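Local coordinates for BmrU protein (Bacillus anthracis, PDB 3T5P) that probably phosphorylates diacylglycerol or a related lipid and carries a magnesium ion in its C-terminal domain, at residues A[198-203]-A[230-235]; A[83-88]-A[139-144]. One frame throughout, in Å; residues are numbered along the deposited sequence.

Contact 1 (A[198-203]-A[230-235]); sequences DEAVLV and IFVVKS
Lys234 and Asp198 meet at about a right angle, the lysine chain running across the carboxylate so that its methylenes, rather than its ammonium group alone, do much of the touching. A bend at chi3 (41°) brings the amine round to Asp198, and the salt bridge is a long one, NZ of Lys234 lying 3.4 Å from OD1 of Asp198. Beyond it, Ser235 N donates to Glu199 O at 2.8 Å, and the hydroxyl OG adds a weak bond to the same oxygen. The chain then turns a corner at Val201, where a classic beta bulge sets both Val201 and Leu202 opposite Val233. Val201 N reaches Val233 O at 2.9 Å, while Val233 N returns a bond to Leu202 O, 2.8 Å away. Past the corner, Val203 and Val232 lie side by side and point the same way, CG2 of Val203 being 3.9 Å from CG1 of Val232. That CG1 stands anti to its own nitrogen (chi1 -170°) and also touches Ala200 CB, bridging residues before and after the corner. Thus strand 194-200 of one antiparallel sheet passes into strand 202-206 of another within the beta-sandwich-like C-terminal domain. The corner is therefore held by main-chain bonds and buried apolar contacts, with a long ion pair at its partly exposed end.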
# COMPACT_ATOMS: atom_id res chain seq x y z
N ASP A 198 -50.36 -6.76 11.98
CA ASP A 198 -50.93 -6.91 13.31
C ASP A 198 -50.40 -5.83 14.26
O ASP A 198 -49.48 -5.10 13.90
CB ASP A 198 -50.63 -8.28 13.88
CG ASP A 198 -51.44 -8.55 15.09
OD1 ASP A 198 -52.70 -8.58 14.97
OD2 ASP A 198 -50.81 -8.65 16.17
N GLU A 199 -51.00 -5.72 15.44
CA GLU A 199 -50.48 -4.86 16.51
C GLU A 199 -49.46 -5.64 17.33
O GLU A 199 -49.74 -6.74 17.76
CB GLU A 199 -51.61 -4.38 17.43
CG GLU A 199 -52.55 -3.32 16.87
CD GLU A 199 -52.12 -1.88 17.20
OE1 GLU A 199 -50.94 -1.54 16.95
OE2 GLU A 199 -52.98 -1.09 17.68
N ALA A 200 -48.29 -5.05 17.58
CA ALA A 200 -47.15 -5.76 18.18
C ALA A 200 -46.50 -5.02 19.34
O ALA A 200 -46.64 -3.81 19.48
CB ALA A 200 -46.12 -6.06 17.12
N VAL A 201 -45.80 -5.78 20.17
CA VAL A 201 -44.98 -5.24 21.26
C VAL A 201 -43.49 -5.44 20.96
O VAL A 201 -42.64 -4.66 21.41
CB VAL A 201 -45.33 -5.95 22.57
CG1 VAL A 201 -44.26 -5.69 23.63
CG2 VAL A 201 -46.69 -5.48 23.04
N LEU A 202 -43.20 -6.51 20.21
CA LEU A 202 -41.84 -6.85 19.85
C LEU A 202 -41.77 -7.50 18.47
O LEU A 202 -42.47 -8.47 18.20
CB LEU A 202 -41.25 -7.80 20.87
CG LEU A 202 -39.78 -8.16 20.67
CD1 LEU A 202 -38.89 -6.98 21.03
CD2 LEU A 202 -39.43 -9.39 21.49
N VAL A 203 -40.92 -6.95 17.61
CA VAL A 203 -40.63 -7.54 16.31
C VAL A 203 -39.13 -7.74 16.20
O VAL A 203 -38.37 -6.78 16.29
CB VAL A 203 -41.14 -6.68 15.16
CG1 VAL A 203 -40.78 -7.30 13.84
CG2 VAL A 203 -42.63 -6.51 15.26
N ILE A 230 -37.99 -14.30 11.41
CA ILE A 230 -38.91 -13.28 11.88
C ILE A 230 -39.61 -13.79 13.15
O ILE A 230 -40.03 -14.94 13.23
CB ILE A 230 -39.98 -12.94 10.83
CG1 ILE A 230 -39.35 -12.47 9.52
CG2 ILE A 230 -40.90 -11.85 11.35
CD1 ILE A 230 -40.31 -12.42 8.37
N PHE A 231 -39.76 -12.91 14.13
CA PHE A 231 -40.31 -13.29 15.41
C PHE A 231 -41.07 -12.11 16.00
O PHE A 231 -40.47 -11.09 16.34
CB PHE A 231 -39.18 -13.73 16.32
CG PHE A 231 -39.62 -14.22 17.67
CD1 PHE A 231 -39.75 -15.58 17.91
CD2 PHE A 231 -39.85 -13.33 18.72
CE1 PHE A 231 -40.14 -16.06 19.16
CE2 PHE A 231 -40.24 -13.78 19.97
CZ PHE A 231 -40.38 -15.16 20.20
N VAL A 232 -42.39 -12.25 16.09
CA VAL A 232 -43.27 -11.17 16.56
C VAL A 232 -44.07 -11.56 17.80
O VAL A 232 -44.67 -12.62 17.85
CB VAL A 232 -44.29 -10.76 15.45
CG1 VAL A 232 -45.05 -9.48 15.84
CG2 VAL A 232 -43.60 -10.59 14.14
N VAL A 233 -44.10 -10.68 18.80
CA VAL A 233 -45.06 -10.80 19.87
C VAL A 233 -46.21 -9.81 19.63
O VAL A 233 -46.02 -8.59 19.59
CB VAL A 233 -44.42 -10.56 21.26
CG1 VAL A 233 -45.43 -10.85 22.38
CG2 VAL A 233 -43.19 -11.43 21.45
N LYS A 234 -47.42 -10.35 19.48
CA LYS A 234 -48.62 -9.52 19.38
C LYS A 234 -48.85 -8.63 20.62
O LYS A 234 -48.38 -8.95 21.71
CB LYS A 234 -49.85 -10.42 19.17
CG LYS A 234 -49.89 -11.12 17.81
CD LYS A 234 -51.31 -11.66 17.45
CE LYS A 234 -52.46 -10.69 17.83
NZ LYS A 234 -53.76 -10.99 17.15
N SER A 235 -49.57 -7.52 20.43
CA SER A 235 -49.95 -6.56 21.51
C SER A 235 -50.59 -7.23 22.76
O SER A 235 -50.45 -6.81 23.92
CB SER A 235 -50.96 -5.55 20.94
OG SER A 235 -52.00 -6.19 20.19

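Contact 2 (A[83-88]-A[139-144])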
# COMPACT_ATOMS: atom_id res chain seq x y z
N CYS A 83 -16.86 -3.52 12.23
CA CYS A 83 -16.23 -4.39 11.23
C CYS A 83 -17.24 -4.93 10.23
O CYS A 83 -16.99 -4.93 9.04
CB CYS A 83 -15.47 -5.51 11.90
SG CYS A 83 -13.96 -4.88 12.77
N THR A 84 -18.39 -5.36 10.72
CA THR A 84 -19.47 -5.83 9.85
C THR A 84 -19.82 -4.76 8.83
O THR A 84 -19.85 -5.03 7.62
CB THR A 84 -20.69 -6.18 10.67
OG1 THR A 84 -20.31 -7.24 11.52
CG2 THR A 84 -21.82 -6.63 9.82
N ASN A 85 -20.06 -3.55 9.30
CA ASN A 85 -20.41 -2.44 8.40
C ASN A 85 -19.28 -1.99 7.48
O ASN A 85 -19.52 -1.38 6.43
CB ASN A 85 -20.87 -1.24 9.20
CG ASN A 85 -22.30 -1.40 9.67
OD1 ASN A 85 -23.16 -1.88 8.91
ND2 ASN A 85 -22.57 -1.00 10.92
N GLY A 86 -18.04 -2.28 7.90
CA GLY A 86 -16.88 -2.00 7.09
C GLY A 86 -16.71 -2.99 5.93
O GLY A 86 -16.52 -2.59 4.77
N LEU A 87 -16.81 -4.27 6.23
CA LEU A 87 -16.55 -5.31 5.20
C LEU A 87 -17.74 -5.65 4.33
O LEU A 87 -17.60 -5.80 3.14
CB LEU A 87 -16.06 -6.57 5.84
CG LEU A 87 -14.69 -6.47 6.47
CD1 LEU A 87 -14.33 -7.84 7.06
CD2 LEU A 87 -13.61 -5.98 5.47
N ALA A 88 -18.92 -5.69 4.92
CA ALA A 88 -20.11 -6.15 4.22
C ALA A 88 -20.33 -5.53 2.84
O ALA A 88 -20.63 -6.24 1.90
CB ALA A 88 -21.32 -5.98 5.08
N GLY A 139 -29.37 -1.01 3.71
CA GLY A 139 -27.94 -0.66 3.57
C GLY A 139 -27.08 -0.71 4.83
O GLY A 139 -25.84 -0.56 4.77
N GLN A 140 -27.72 -0.89 5.99
CA GLN A 140 -27.02 -1.25 7.21
C GLN A 140 -26.88 -2.76 7.21
O GLN A 140 -27.86 -3.48 6.97
CB GLN A 140 -27.80 -0.79 8.45
CG GLN A 140 -27.22 0.44 9.15
CD GLN A 140 -25.92 0.15 9.86
OE1 GLN A 140 -25.46 -1.01 9.88
NE2 GLN A 140 -25.30 1.18 10.42
N HIS A 141 -25.68 -3.26 7.48
CA HIS A 141 -25.49 -4.70 7.65
C HIS A 141 -25.53 -5.11 9.11
O HIS A 141 -25.13 -4.33 9.97
CB HIS A 141 -24.15 -5.13 7.07
CG HIS A 141 -24.02 -4.81 5.63
ND1 HIS A 141 -24.27 -5.73 4.64
CD2 HIS A 141 -23.68 -3.66 5.00
CE1 HIS A 141 -24.07 -5.18 3.46
NE2 HIS A 141 -23.71 -3.92 3.65
N PHE A 142 -26.00 -6.33 9.39
CA PHE A 142 -25.90 -6.90 10.74
C PHE A 142 -25.66 -8.40 10.76
O PHE A 142 -26.02 -9.11 9.84
CB PHE A 142 -27.11 -6.55 11.60
CG PHE A 142 -28.42 -7.15 11.15
CD1 PHE A 142 -28.88 -8.33 11.70
CD2 PHE A 142 -29.22 -6.50 10.22
CE1 PHE A 142 -30.09 -8.87 11.31
CE2 PHE A 142 -30.43 -7.03 9.84
CZ PHE A 142 -30.87 -8.21 10.38
N LEU A 143 -25.05 -8.85 11.85
CA LEU A 143 -24.75 -10.25 12.09
C LEU A 143 -25.68 -10.95 13.09
O LEU A 143 -25.96 -12.15 12.96
CB LEU A 143 -23.32 -10.40 12.61
CG LEU A 143 -22.18 -10.38 11.60
CD1 LEU A 143 -20.85 -10.58 12.31
CD2 LEU A 143 -22.39 -11.47 10.52
N ASN A 144 -26.12 -10.21 14.12
CA ASN A 144 -26.93 -10.81 15.20
C ASN A 144 -28.42 -10.65 14.98
O ASN A 144 -29.13 -11.63 14.75
CB ASN A 144 -26.57 -10.24 16.58
CG ASN A 144 -25.15 -10.54 17.01
OD1 ASN A 144 -24.70 -11.68 16.92
ND2 ASN A 144 -24.44 -9.52 17.50
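Helix 83-87 packs across strand 140-142 with their short axes 7.5 Å apart at closest approach and their directions at 124°, Asn85 and His141 having the nearest CA atoms, 5.6 Å from each other. The His141 side chain points toward the helix, and the Ala88 methyl sits over one face of its ring, a CH-pi contact that remains doubtful because the model places the groups too close. The end of the Asn85 side chain lies near the edge of that ring. The Asn85 and Gln140 side chains cross at about a right angle, and their amide planes are turned 70° from each other. In fold terms, helix 77-87 follows strand 70-75 of the parallel sheet in the kinase catalytic domain, whereas 140-142 is an outermost strand of the six-stranded antiparallel sheet, so the contact joins two layers of different architecture. Thr84 presents its methyl to the strand: with OG1 beside the backbone N (chi1 -63°), CG2 falls anti to that N and comes within 3.9 Å of His141 CB. Thr84 OG1 bonds to Val80 O one helical turn back, and also lies 3.5 Å from Leu143 CD1. Ala88 O is in turn hydrogen-bonded to NE2 of His296, while Leu143 N donates to OD2 of Asp279.

Contact 2 comes first along the chain and contact 1 follows it in series, their centres 25 Å apart and their nearest atoms about 9 Å apart, without touching. What they share is the six-stranded antiparallel sheet: contact 2 involves its outermost strand 140-142, and contact 1 its outermost strand at the other side, 194-200. One contact therefore joins that sheet to the kinase catalytic domain and the other to the four-stranded sheet of the C-terminal domain. The magnesium ion, bound at Lys222, Asp225 and Thr227, is touched by neither. In contact 2 the side chain of Phe142 is about 10 Å from the magnesium ion. In contact 1 the side chain of Phe231 is about 12 Å from the magnesium ion.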